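Long-range contacts in bradyzoite surface antigen BSR4 (Toxoplasma gondii, PDB 2JKS), which is a bradyzoite-stage surface antigen of the SAG1-related superfamily, binds zinc ions, and may take part in contacts between parasite and host: residues 172-177 / 299-304; 200-205 / 273-278; 206-211 / 253-258. All coordinates share one frame; numbering follows the deposited sequence.

Contact 1: 172-177 / 299-304; sequences NVVTCA and TSCTVL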
ATOM      1  N   ASN A 172     -20.596   1.508  -5.431  1.00 28.10           N
ATOM      2  CA  ASN A 172     -20.098   0.167  -5.781  1.00 27.37           C
ATOM      3  C   ASN A 172     -18.734   0.209  -6.488  1.00 27.35           C
ATOM      4  O   ASN A 172     -18.457  -0.520  -7.481  1.00 25.28           O
ATOM      5  CB  ASN A 172     -21.128  -0.561  -6.652  1.00 28.99           C
ATOM      6  CG  ASN A 172     -22.092  -1.415  -5.865  1.00 27.52           C
ATOM      7  OD1 ASN A 172     -22.021  -1.532  -4.622  1.00 25.36           O
ATOM      8  ND2 ASN A 172     -22.992  -2.060  -6.590  1.00 23.11           N
ATOM      9  N   VAL A 173     -17.871   1.054  -5.932  1.00 25.88           N
ATOM     10  CA  VAL A 173     -16.497   1.193  -6.401  1.00 25.87           C
ATOM     11  C   VAL A 173     -15.551   0.416  -5.486  1.00 26.07           C
ATOM     12  O   VAL A 173     -15.484   0.679  -4.263  1.00 26.60           O
ATOM     13  CB  VAL A 173     -16.090   2.686  -6.508  1.00 25.77           C
ATOM     14  CG1 VAL A 173     -14.621   2.841  -6.940  1.00 25.72           C
ATOM     15  CG2 VAL A 173     -17.030   3.436  -7.488  1.00 25.95           C
ATOM     16  N   VAL A 174     -14.900  -0.596  -6.055  1.00 25.57           N
ATOM     17  CA  VAL A 174     -13.988  -1.429  -5.295  1.00 24.62           C
ATOM     18  C   VAL A 174     -12.550  -0.988  -5.550  1.00 25.35           C
ATOM     19  O   VAL A 174     -12.127  -0.804  -6.721  1.00 23.43           O
ATOM     20  CB  VAL A 174     -14.147  -2.932  -5.604  1.00 24.86           C
ATOM     21  CG1 VAL A 174     -13.126  -3.730  -4.802  1.00 26.12           C
ATOM     22  CG2 VAL A 174     -15.568  -3.337  -5.307  1.00 23.99           C
ATOM     23  N   THR A 175     -11.868  -0.714  -4.436  1.00 24.94           N
ATOM     24  CA  THR A 175     -10.401  -0.469  -4.391  1.00 26.50           C
ATOM     25  C   THR A 175      -9.676  -1.702  -3.893  1.00 25.54           C
ATOM     26  O   THR A 175      -9.787  -2.082  -2.725  1.00 26.25           O
ATOM     27  CB  THR A 175     -10.043   0.756  -3.496  1.00 27.22           C
ATOM     28  OG1 THR A 175     -10.794   1.888  -3.952  1.00 29.05           O
ATOM     29  CG2 THR A 175      -8.542   1.078  -3.552  1.00 29.69           C
ATOM     30  N   CYS A 176      -8.958  -2.354  -4.803  1.00 23.79           N
ATOM     31  CA  CYS A 176      -8.237  -3.589  -4.481  1.00 24.29           C
ATOM     32  C   CYS A 176      -6.814  -3.248  -4.026  1.00 23.76           C
ATOM     33  O   CYS A 176      -6.185  -2.340  -4.558  1.00 24.76           O
ATOM     34  CB  CYS A 176      -8.163  -4.545  -5.699  1.00 24.94           C
ATOM     35  SG  CYS A 176      -9.682  -5.505  -5.998  1.00 26.82           S
ATOM     36  N   ALA A 177      -6.359  -3.991  -3.030  1.00 23.92           N
ATOM     37  CA  ALA A 177      -4.959  -3.972  -2.590  1.00 25.22           C
ATOM     38  C   ALA A 177      -4.487  -5.419  -2.375  1.00 25.43           C
ATOM     39  O   ALA A 177      -5.253  -6.372  -2.555  1.00 24.18           O
ATOM     40  CB  ALA A 177      -4.806  -3.106  -1.334  1.00 25.51           C
ATOM     41  N   THR A 299      -1.126 -11.047  -1.533  1.00 35.50           N
ATOM     42  CA  THR A 299      -2.516 -11.514  -1.612  1.00 31.61           C
ATOM     43  C   THR A 299      -3.304 -10.988  -2.810  1.00 29.91           C
ATOM     44  O   THR A 299      -2.956  -9.962  -3.402  1.00 29.08           O
ATOM     45  CB  THR A 299      -3.306 -11.220  -0.329  1.00 31.80           C
ATOM     46  OG1 THR A 299      -3.439  -9.796  -0.179  1.00 28.36           O
ATOM     47  CG2 THR A 299      -2.644 -11.881   0.892  1.00 30.38           C
ATOM     48  N   SER A 300      -4.408 -11.659  -3.130  1.00 28.25           N
ATOM     49  CA  SER A 300      -5.306 -11.199  -4.203  1.00 26.61           C
ATOM     50  C   SER A 300      -6.619 -10.654  -3.653  1.00 26.56           C
ATOM     51  O   SER A 300      -7.043 -10.987  -2.552  1.00 25.43           O
ATOM     52  CB  SER A 300      -5.645 -12.338  -5.175  1.00 28.10           C
ATOM     53  OG  SER A 300      -4.449 -12.848  -5.705  1.00 24.67           O
ATOM     54  N   CYS A 301      -7.260  -9.841  -4.472  1.00 25.90           N
ATOM     55  CA  CYS A 301      -8.499  -9.180  -4.134  1.00 23.94           C
ATOM     56  C   CYS A 301      -9.681  -9.870  -4.816  1.00 23.53           C
ATOM     57  O   CYS A 301      -9.806  -9.832  -6.050  1.00 22.81           O
ATOM     58  CB  CYS A 301      -8.376  -7.739  -4.589  1.00 22.46           C
ATOM     59  SG  CYS A 301      -9.806  -6.647  -4.325  1.00 25.29           S
ATOM     60  N   THR A 302     -10.566 -10.478  -4.003  1.00 22.25           N
ATOM     61  CA  THR A 302     -11.690 -11.206  -4.556  1.00 23.31           C
ATOM     62  C   THR A 302     -12.930 -10.376  -4.346  1.00 22.71           C
ATOM     63  O   THR A 302     -13.201  -9.946  -3.207  1.00 22.83           O
ATOM     64  CB  THR A 302     -11.866 -12.582  -3.812  1.00 23.45           C
ATOM     65  OG1 THR A 302     -10.688 -13.382  -3.979  1.00 23.11           O
ATOM     66  CG2 THR A 302     -13.113 -13.319  -4.256  1.00 23.88           C
ATOM     67  N   VAL A 303     -13.702 -10.180  -5.419  1.00 22.48           N
ATOM     68  CA  VAL A 303     -14.913  -9.422  -5.299  1.00 22.10           C
ATOM     69  C   VAL A 303     -16.053 -10.392  -5.574  1.00 23.58           C
ATOM     70  O   VAL A 303     -16.203 -10.843  -6.723  1.00 23.30           O
ATOM     71  CB  VAL A 303     -14.938  -8.189  -6.266  1.00 22.33           C
ATOM     72  CG1 VAL A 303     -16.243  -7.418  -6.092  1.00 23.19           C
ATOM     73  CG2 VAL A 303     -13.655  -7.320  -6.017  1.00 23.28           C
ATOM     74  N   LEU A 304     -16.824 -10.692  -4.520  1.00 22.96           N
ATOM     75  CA  LEU A 304     -17.984 -11.570  -4.608  1.00 23.62           C
ATOM     76  C   LEU A 304     -19.238 -10.781  -4.782  1.00 22.51           C
ATOM     77  O   LEU A 304     -19.699 -10.101  -3.860  1.00 22.20           O
ATOM     78  CB  LEU A 304     -18.096 -12.428  -3.353  1.00 25.15           C
ATOM     79  CG  LEU A 304     -19.261 -13.424  -3.386  1.00 28.51           C
ATOM     80  CD1 LEU A 304     -19.112 -14.431  -4.530  1.00 31.23           C
ATOM     81  CD2 LEU A 304     -19.256 -14.137  -2.020  1.00 30.00           C
TER
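The flat groups that come near each other here are the peptide carbonyls of Ala177 and Thr299; the side chains that carry the contact, Val174, Cys176, Cys301 and Val303, are not planar. At the carbonyl of Ala177, the O points roughly at Cys301 CB, 4.0 Å away. Thr299 O lies 4.3 Å from Ala177 O; both are acceptors, and they are no more than neighbours.

The centre is the disulfide Cys176–Cys301, SG to SG 2.0 Å. Its two halves enter differently: Cys301 swings SG opposite its own backbone N (chi1 179°), whereas Cys176 keeps SG beside its N. The bridge twists in the left-handed sense, with chi3 at -69°, and this brings CB of Cys176 and CB of Cys301 to 3.4 Å. Next to the sulfurs two valines meet tip to tip, Val174 CG1 against Val303 CG2 at 3.8 Å. The Val303 methyl also comes within 4.4 Å of Cys176 SG, and Val174 CG1 lies just as far from Cys301 SG, so the hydrophobic pair and the cystine form one buried plug.

The segments run nearly antiparallel (174° between their directions), yet their backbones are joined only through sulfur, as expected of opposed layers of the SRS-domain sandwich. Strand 173-175 belongs to the five-stranded sheet, beside strand 197-201. Strand 301-307 belongs to the four-stranded sheet, between 187-191 and 269-277. Val189 and Ile200 touch both valines, and Cys275 of strand 269-277 packs on Cys176.

Contact 2: 200-205 / 273-278; sequences INCGSD and VGCVPK. With ZN (zinc ion), chain F.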
ATOM      1  N   ILE A 200     -14.256  -1.846 -10.624  1.00 25.78           N
ATOM      2  CA  ILE A 200     -13.104  -2.463 -10.011  1.00 26.44           C
ATOM      3  C   ILE A 200     -11.859  -1.702 -10.379  1.00 26.33           C
ATOM      4  O   ILE A 200     -11.535  -1.560 -11.555  1.00 25.92           O
ATOM      5  CB  ILE A 200     -12.943  -3.922 -10.486  1.00 27.11           C
ATOM      6  CG1 ILE A 200     -14.277  -4.707 -10.385  1.00 26.55           C
ATOM      7  CG2 ILE A 200     -11.775  -4.637  -9.740  1.00 26.67           C
ATOM      8  CD1 ILE A 200     -14.796  -4.930  -8.999  1.00 25.90           C
ATOM      9  N   ASN A 201     -11.200  -1.160  -9.358  1.00 26.49           N
ATOM     10  CA  ASN A 201      -9.915  -0.494  -9.545  1.00 26.22           C
ATOM     11  C   ASN A 201      -8.777  -1.368  -9.017  1.00 26.00           C
ATOM     12  O   ASN A 201      -8.651  -1.574  -7.781  1.00 23.85           O
ATOM     13  CB  ASN A 201      -9.906   0.871  -8.884  1.00 26.82           C
ATOM     14  CG  ASN A 201     -10.941   1.823  -9.484  1.00 28.76           C
ATOM     15  OD1 ASN A 201     -11.149   1.865 -10.714  1.00 32.26           O
ATOM     16  ND2 ASN A 201     -11.630   2.552  -8.622  1.00 28.13           N
ATOM     17  N   CYS A 202      -7.972  -1.925  -9.943  1.00 23.56           N
ATOM     18  CA  CYS A 202      -6.824  -2.719  -9.504  1.00 24.44           C
ATOM     19  C   CYS A 202      -5.560  -1.870  -9.195  1.00 25.00           C
ATOM     20  O   CYS A 202      -4.681  -2.334  -8.485  1.00 24.27           O
ATOM     21  CB  CYS A 202      -6.425  -3.816 -10.519  1.00 24.33           C
ATOM     22  SG  CYS A 202      -7.765  -4.967 -10.928  1.00 25.29           S
ATOM     23  N   GLY A 203      -5.502  -0.636  -9.689  1.00 27.46           N
ATOM     24  CA  GLY A 203      -4.290   0.196  -9.420  1.00 29.37           C
ATOM     25  C   GLY A 203      -3.171  -0.348 -10.305  1.00 31.74           C
ATOM     26  O   GLY A 203      -3.368  -1.312 -11.047  1.00 31.41           O
ATOM     27  N   SER A 204      -1.983   0.255 -10.250  1.00 33.00           N
ATOM     28  CA  SER A 204      -0.965  -0.144 -11.193  1.00 33.73           C
ATOM     29  C   SER A 204      -0.287  -1.428 -10.724  1.00 32.51           C
ATOM     30  O   SER A 204       0.427  -2.026 -11.487  1.00 31.83           O
ATOM     31  CB  SER A 204       0.056   0.993 -11.416  1.00 34.89           C
ATOM     32  OG  SER A 204       0.653   1.311 -10.168  1.00 38.28           O
ATOM     33  N   ASP A 205      -0.567  -1.878  -9.495  1.00 31.93           N
ATOM     34  CA  ASP A 205       0.049  -3.095  -8.940  1.00 31.40           C
ATOM     35  C   ASP A 205      -0.747  -4.374  -9.232  1.00 30.39           C
ATOM     36  O   ASP A 205      -0.330  -5.485  -8.862  1.00 28.96           O
ATOM     37  CB  ASP A 205       0.182  -2.937  -7.421  1.00 33.04           C
ATOM     38  CG  ASP A 205       1.304  -1.989  -7.047  1.00 36.61           C
ATOM     39  OD1 ASP A 205       2.339  -2.078  -7.714  1.00 37.82           O
ATOM     40  OD2 ASP A 205       1.165  -1.176  -6.098  1.00 41.54           O
ATOM     41  N   VAL A 273     -15.231 -11.635  -9.621  1.00 25.11           N
ATOM     42  CA  VAL A 273     -14.099 -11.106 -10.336  1.00 25.53           C
ATOM     43  C   VAL A 273     -13.148 -10.496  -9.286  1.00 26.21           C
ATOM     44  O   VAL A 273     -13.372 -10.610  -8.089  1.00 25.28           O
ATOM     45  CB  VAL A 273     -14.514  -9.983 -11.312  1.00 25.40           C
ATOM     46  CG1 VAL A 273     -15.363 -10.522 -12.445  1.00 27.74           C
ATOM     47  CG2 VAL A 273     -15.303  -8.898 -10.543  1.00 28.07           C
ATOM     48  N   GLY A 274     -12.069  -9.887  -9.757  1.00 25.97           N
ATOM     49  CA  GLY A 274     -11.173  -9.208  -8.851  1.00 25.14           C
ATOM     50  C   GLY A 274      -9.881  -8.786  -9.491  1.00 25.55           C
ATOM     51  O   GLY A 274      -9.813  -8.511 -10.718  1.00 23.83           O
ATOM     52  N   CYS A 275      -8.861  -8.696  -8.633  1.00 25.64           N
ATOM     53  CA  CYS A 275      -7.541  -8.203  -9.014  1.00 25.57           C
ATOM     54  C   CYS A 275      -6.495  -9.111  -8.428  1.00 26.32           C
ATOM     55  O   CYS A 275      -6.523  -9.448  -7.234  1.00 24.24           O
ATOM     56  CB  CYS A 275      -7.335  -6.754  -8.524  1.00 24.36           C
ATOM     57  SG  CYS A 275      -8.521  -5.534  -9.112  1.00 25.89           S
ATOM     58  N   VAL A 276      -5.565  -9.530  -9.288  1.00 27.32           N
ATOM     59  CA  VAL A 276      -4.391 -10.290  -8.840  1.00 28.98           C
ATOM     60  C   VAL A 276      -3.133  -9.439  -8.995  1.00 30.63           C
ATOM     61  O   VAL A 276      -3.104  -8.531  -9.848  1.00 29.94           O
ATOM     62  CB  VAL A 276      -4.293 -11.686  -9.565  1.00 29.06           C
ATOM     63  CG1 VAL A 276      -5.568 -12.488  -9.291  1.00 30.28           C
ATOM     64  CG2 VAL A 276      -4.142 -11.487 -11.052  1.00 28.19           C
ATOM     65  N   PRO A 277      -2.114  -9.664  -8.122  1.00 32.47           N
ATOM     66  CA  PRO A 277      -0.873  -8.883  -8.275  1.00 35.10           C
ATOM     67  C   PRO A 277      -0.302  -9.091  -9.673  1.00 37.58           C
ATOM     68  O   PRO A 277      -0.315 -10.239 -10.186  1.00 36.80           O
ATOM     69  CB  PRO A 277       0.093  -9.495  -7.221  1.00 34.81           C
ATOM     70  CG  PRO A 277      -0.747 -10.197  -6.246  1.00 32.90           C
ATOM     71  CD  PRO A 277      -2.058 -10.585  -6.969  1.00 32.48           C
ATOM     72  N   LYS A 278       0.143  -8.011 -10.307  1.00 41.16           N
ATOM     73  CA  LYS A 278       0.427  -8.084 -11.733  1.00 45.91           C
ATOM     74  C   LYS A 278       1.575  -9.023 -12.074  1.00 48.43           C
ATOM     75  O   LYS A 278       2.553  -9.116 -11.336  1.00 48.40           O
ATOM     76  CB  LYS A 278       0.601  -6.711 -12.361  1.00 46.17           C
ATOM     77  CG  LYS A 278       1.868  -5.969 -12.073  1.00 49.87           C
ATOM     78  CD  LYS A 278       1.810  -4.608 -12.819  1.00 53.91           C
ATOM     79  CE  LYS A 278       0.985  -4.689 -14.145  1.00 56.30           C
ATOM     80  NZ  LYS A 278      -0.517  -4.453 -13.977  1.00 54.71           N
TER
HETATM   81 ZN    ZN F1320       4.028  -0.984  -7.396  1.00 51.81          ZN
HETATM   82  O   HOH W   1       5.693  -1.190  -9.154  1.00 67.90           O
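Cys202 and Cys275 point their CB atoms at each other and close a disulfide, SG to SG 2.0 Å, between two segments that run nearly the same way. Both cysteines hold SG beside the backbone N, with chi1 near -57° in each; the two halves start alike but differ in the turn about the CB–SG bond. The chi3 of -78° gives the bridge a left-handed twist.

Ile200 lies over the sulfur end of Cys275 with its short branch: CG2 reaches Cys275 SG at 3.4 Å. The longer branch turns the other way, and its CD1 lies 4.3 Å from CG2 of Val273, so one isoleucine spans the cystine and the next hydrophobic side chain along.

Toward the other end the contact becomes polar. The N-H of Lys278 bonds to Asp205 O at 2.9 Å, fairly straight (154° at the hydrogen) but from above the carbonyl plane and not along a lone pair. The Lys278 chain folds back, bent at chi3 and chi4, and lays CD against Ser204 O at 3.2 Å; its NZ has a weak hydrogen bond to Gly206 O.

While the main chain of Asp205 holds Lys278, its carboxylate reaches a zinc ion. OD1 binds the metal at 2.0 Å and OD2 stands back at 3.1 Å from it, so the aspartate is a one-oxygen ligand. A water at 2.4 Å from the zinc and Glu96 OE1 complete the observed ligands. Glu96 comes from the first SRS region, so this zinc bridges the two regions of the chain.

Strand 197-201 lies in the five-stranded sheet between 173-175 and 254-258, while 269-277 lies in the four-stranded sheet between 301-307 and 206-209.

Contact 3: 206-211 / 253-258; sequences GSLQPT and TSATLT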
ATOM      1  N   GLY A 206      -1.877  -4.223  -9.896  1.00 28.23           N
ATOM      2  CA  GLY A 206      -2.755  -5.367 -10.064  1.00 28.72           C
ATOM      3  C   GLY A 206      -3.310  -5.503 -11.447  1.00 28.65           C
ATOM      4  O   GLY A 206      -3.132  -4.616 -12.299  1.00 29.33           O
ATOM      5  N   SER A 207      -3.969  -6.630 -11.672  1.00 27.18           N
ATOM      6  CA  SER A 207      -4.508  -6.975 -13.001  1.00 26.58           C
ATOM      7  C   SER A 207      -5.884  -7.518 -12.792  1.00 25.33           C
ATOM      8  O   SER A 207      -6.081  -8.335 -11.893  1.00 24.82           O
ATOM      9  CB  SER A 207      -3.661  -8.079 -13.663  1.00 25.42           C
ATOM     10  OG  SER A 207      -2.359  -7.587 -13.947  1.00 32.85           O
ATOM     11  N   LEU A 208      -6.822  -7.096 -13.633  1.00 25.19           N
ATOM     12  CA  LEU A 208      -8.196  -7.614 -13.595  1.00 26.33           C
ATOM     13  C   LEU A 208      -8.268  -9.099 -13.859  1.00 26.67           C
ATOM     14  O   LEU A 208      -7.623  -9.621 -14.782  1.00 26.81           O
ATOM     15  CB  LEU A 208      -9.066  -6.846 -14.590  1.00 26.40           C
ATOM     16  CG  LEU A 208      -9.377  -5.400 -14.251  1.00 27.23           C
ATOM     17  CD1 LEU A 208      -9.755  -4.587 -15.487  1.00 22.62           C
ATOM     18  CD2 LEU A 208     -10.481  -5.319 -13.213  1.00 28.22           C
ATOM     19  N   GLN A 209      -9.068  -9.775 -13.043  1.00 27.45           N
ATOM     20  CA  GLN A 209      -9.276 -11.190 -13.148  1.00 28.64           C
ATOM     21  C   GLN A 209     -10.812 -11.526 -13.212  1.00 27.66           C
ATOM     22  O   GLN A 209     -11.596 -10.976 -12.447  1.00 26.11           O
ATOM     23  CB  GLN A 209      -8.604 -11.860 -11.942  1.00 30.25           C
ATOM     24  CG  GLN A 209      -8.672 -13.348 -11.974  1.00 34.61           C
ATOM     25  CD  GLN A 209      -7.528 -13.981 -12.769  1.00 40.05           C
ATOM     26  OE1 GLN A 209      -6.941 -13.368 -13.677  1.00 41.04           O
ATOM     27  NE2 GLN A 209      -7.221 -15.221 -12.429  1.00 43.56           N
ATOM     28  N   PRO A 210     -11.227 -12.419 -14.153  1.00 25.99           N
ATOM     29  CA  PRO A 210     -10.324 -13.097 -15.139  1.00 26.06           C
ATOM     30  C   PRO A 210      -9.876 -12.122 -16.198  1.00 26.13           C
ATOM     31  O   PRO A 210     -10.446 -11.039 -16.340  1.00 25.65           O
ATOM     32  CB  PRO A 210     -11.214 -14.187 -15.791  1.00 27.36           C
ATOM     33  CG  PRO A 210     -12.652 -13.665 -15.602  1.00 26.87           C
ATOM     34  CD  PRO A 210     -12.641 -12.798 -14.311  1.00 26.46           C
ATOM     35  N   THR A 211      -8.820 -12.483 -16.933  1.00 26.32           N
ATOM     36  CA  THR A 211      -8.294 -11.605 -17.976  1.00 28.15           C
ATOM     37  C   THR A 211      -9.396 -11.300 -19.026  1.00 28.05           C
ATOM     38  O   THR A 211      -9.403 -10.257 -19.701  1.00 27.73           O
ATOM     39  CB  THR A 211      -7.065 -12.324 -18.627  1.00 29.84           C
ATOM     40  OG1 THR A 211      -6.018 -12.447 -17.633  1.00 33.10           O
ATOM     41  CG2 THR A 211      -6.537 -11.528 -19.744  1.00 32.66           C
ATOM     42  N   THR A 253      -6.418  -1.198 -15.960  1.00 38.69           N
ATOM     43  CA  THR A 253      -6.416  -1.802 -14.616  1.00 36.02           C
ATOM     44  C   THR A 253      -7.707  -1.423 -13.844  1.00 34.57           C
ATOM     45  O   THR A 253      -7.885  -1.852 -12.705  1.00 32.33           O
ATOM     46  CB  THR A 253      -5.192  -1.389 -13.763  1.00 34.87           C
ATOM     47  OG1 THR A 253      -5.148   0.043 -13.684  1.00 33.45           O
ATOM     48  CG2 THR A 253      -3.876  -1.931 -14.362  1.00 37.23           C
ATOM     49  N   SER A 254      -8.567  -0.603 -14.460  1.00 32.87           N
ATOM     50  CA  SER A 254      -9.925  -0.331 -13.938  1.00 33.12           C
ATOM     51  C   SER A 254     -10.950  -0.661 -15.002  1.00 31.74           C
ATOM     52  O   SER A 254     -10.697  -0.449 -16.192  1.00 32.18           O
ATOM     53  CB  SER A 254     -10.086   1.121 -13.533  1.00 32.70           C
ATOM     54  OG  SER A 254      -9.237   1.422 -12.435  1.00 36.14           O
ATOM     55  N   ALA A 255     -12.071  -1.248 -14.594  1.00 29.99           N
ATOM     56  CA  ALA A 255     -13.227  -1.440 -15.497  1.00 28.24           C
ATOM     57  C   ALA A 255     -14.561  -1.326 -14.721  1.00 28.40           C
ATOM     58  O   ALA A 255     -14.641  -1.598 -13.514  1.00 27.16           O
ATOM     59  CB  ALA A 255     -13.138  -2.808 -16.237  1.00 28.59           C
ATOM     60  N   THR A 256     -15.603  -0.927 -15.441  1.00 27.78           N
ATOM     61  CA  THR A 256     -16.912  -0.717 -14.847  1.00 26.46           C
ATOM     62  C   THR A 256     -17.955  -1.511 -15.605  1.00 26.37           C
ATOM     63  O   THR A 256     -18.152  -1.332 -16.822  1.00 27.42           O
ATOM     64  CB  THR A 256     -17.274   0.780 -14.879  1.00 25.90           C
ATOM     65  OG1 THR A 256     -16.382   1.514 -14.028  1.00 26.36           O
ATOM     66  CG2 THR A 256     -18.749   0.990 -14.471  1.00 26.43           C
ATOM     67  N   LEU A 257     -18.667  -2.356 -14.873  1.00 26.31           N
ATOM     68  CA  LEU A 257     -19.810  -3.075 -15.434  1.00 24.90           C
ATOM     69  C   LEU A 257     -21.093  -2.279 -15.124  1.00 26.60           C
ATOM     70  O   LEU A 257     -21.269  -1.816 -14.003  1.00 26.49           O
ATOM     71  CB  LEU A 257     -19.890  -4.469 -14.799  1.00 25.03           C
ATOM     72  CG  LEU A 257     -21.126  -5.303 -15.138  1.00 23.80           C
ATOM     73  CD1 LEU A 257     -21.111  -5.719 -16.582  1.00 20.44           C
ATOM     74  CD2 LEU A 257     -21.169  -6.553 -14.224  1.00 24.55           C
ATOM     75  N   THR A 258     -21.932  -2.061 -16.148  1.00 26.77           N
ATOM     76  CA  THR A 258     -23.252  -1.427 -15.992  1.00 27.36           C
ATOM     77  C   THR A 258     -24.250  -2.380 -16.585  1.00 28.55           C
ATOM     78  O   THR A 258     -24.217  -2.651 -17.798  1.00 27.13           O
ATOM     79  CB  THR A 258     -23.343  -0.074 -16.733  1.00 27.36           C
ATOM     80  OG1 THR A 258     -22.294   0.777 -16.257  1.00 28.07           O
ATOM     81  CG2 THR A 258     -24.732   0.577 -16.510  1.00 27.66           C
TER
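Gly206 opens the contact with its carbonyl: O lies 3.5 Å from CG2 of Thr253, a methyl laid against a carbonyl oxygen. Thr253 presents this methyl because CG2 stands opposite its own carbonyl carbon, while OG1 takes the place between N and C (chi1 56°). Ser207 turns away and pairs its backbone with Val276.

Leu208 does most of the work. Its CB points to the second segment, and CD1 settles over the main chain there, 4.1 Å from the carbonyl carbon of Thr253 and equally far from that of Ser254. The same methyl meets Ala255 CB at 3.9 Å, and Leu208 CG lies 4.1 Å from Thr253 O. Beyond it, Gln209 bonds through its backbone to Gly274, and a cis peptide leads into Pro210.

One methyl-to-methyl pair, Leu208 with Ala255, and methyls laid on main chain make a largely non-polar seam between outermost strand 206-209 of the four-stranded sheet and strand 254-258 of the sheet facing it. Ile200 and Cys202 touch Leu208 too. The contact itself rests on van der Waals packing and burial, while the disulfide Cys202–Cys275 close by ties the two sheets covalently.

From the N-terminal side of the second SRS region, the chain leaves strand 173-175, and contact 1 closes the widest loop when strand 301-307 returns near the end. Within that span, contact 2 joins 200-205 to 273-278. Inside that in turn, contact 3 closes the shortest loop, from 206-211 to 253-258, so the three are nested and none cross. Each ties the five-stranded sheet to the four-stranded one, and their order follows the strands across both sheets. Main-chain bonds between Val174 and Asn201 and between Val303 and Val273 link contacts 1 and 2, while a main-chain bond from Gln209 to Gly274 and a side-chain bond between Asn201 and Ser254 link contacts 2 and 3.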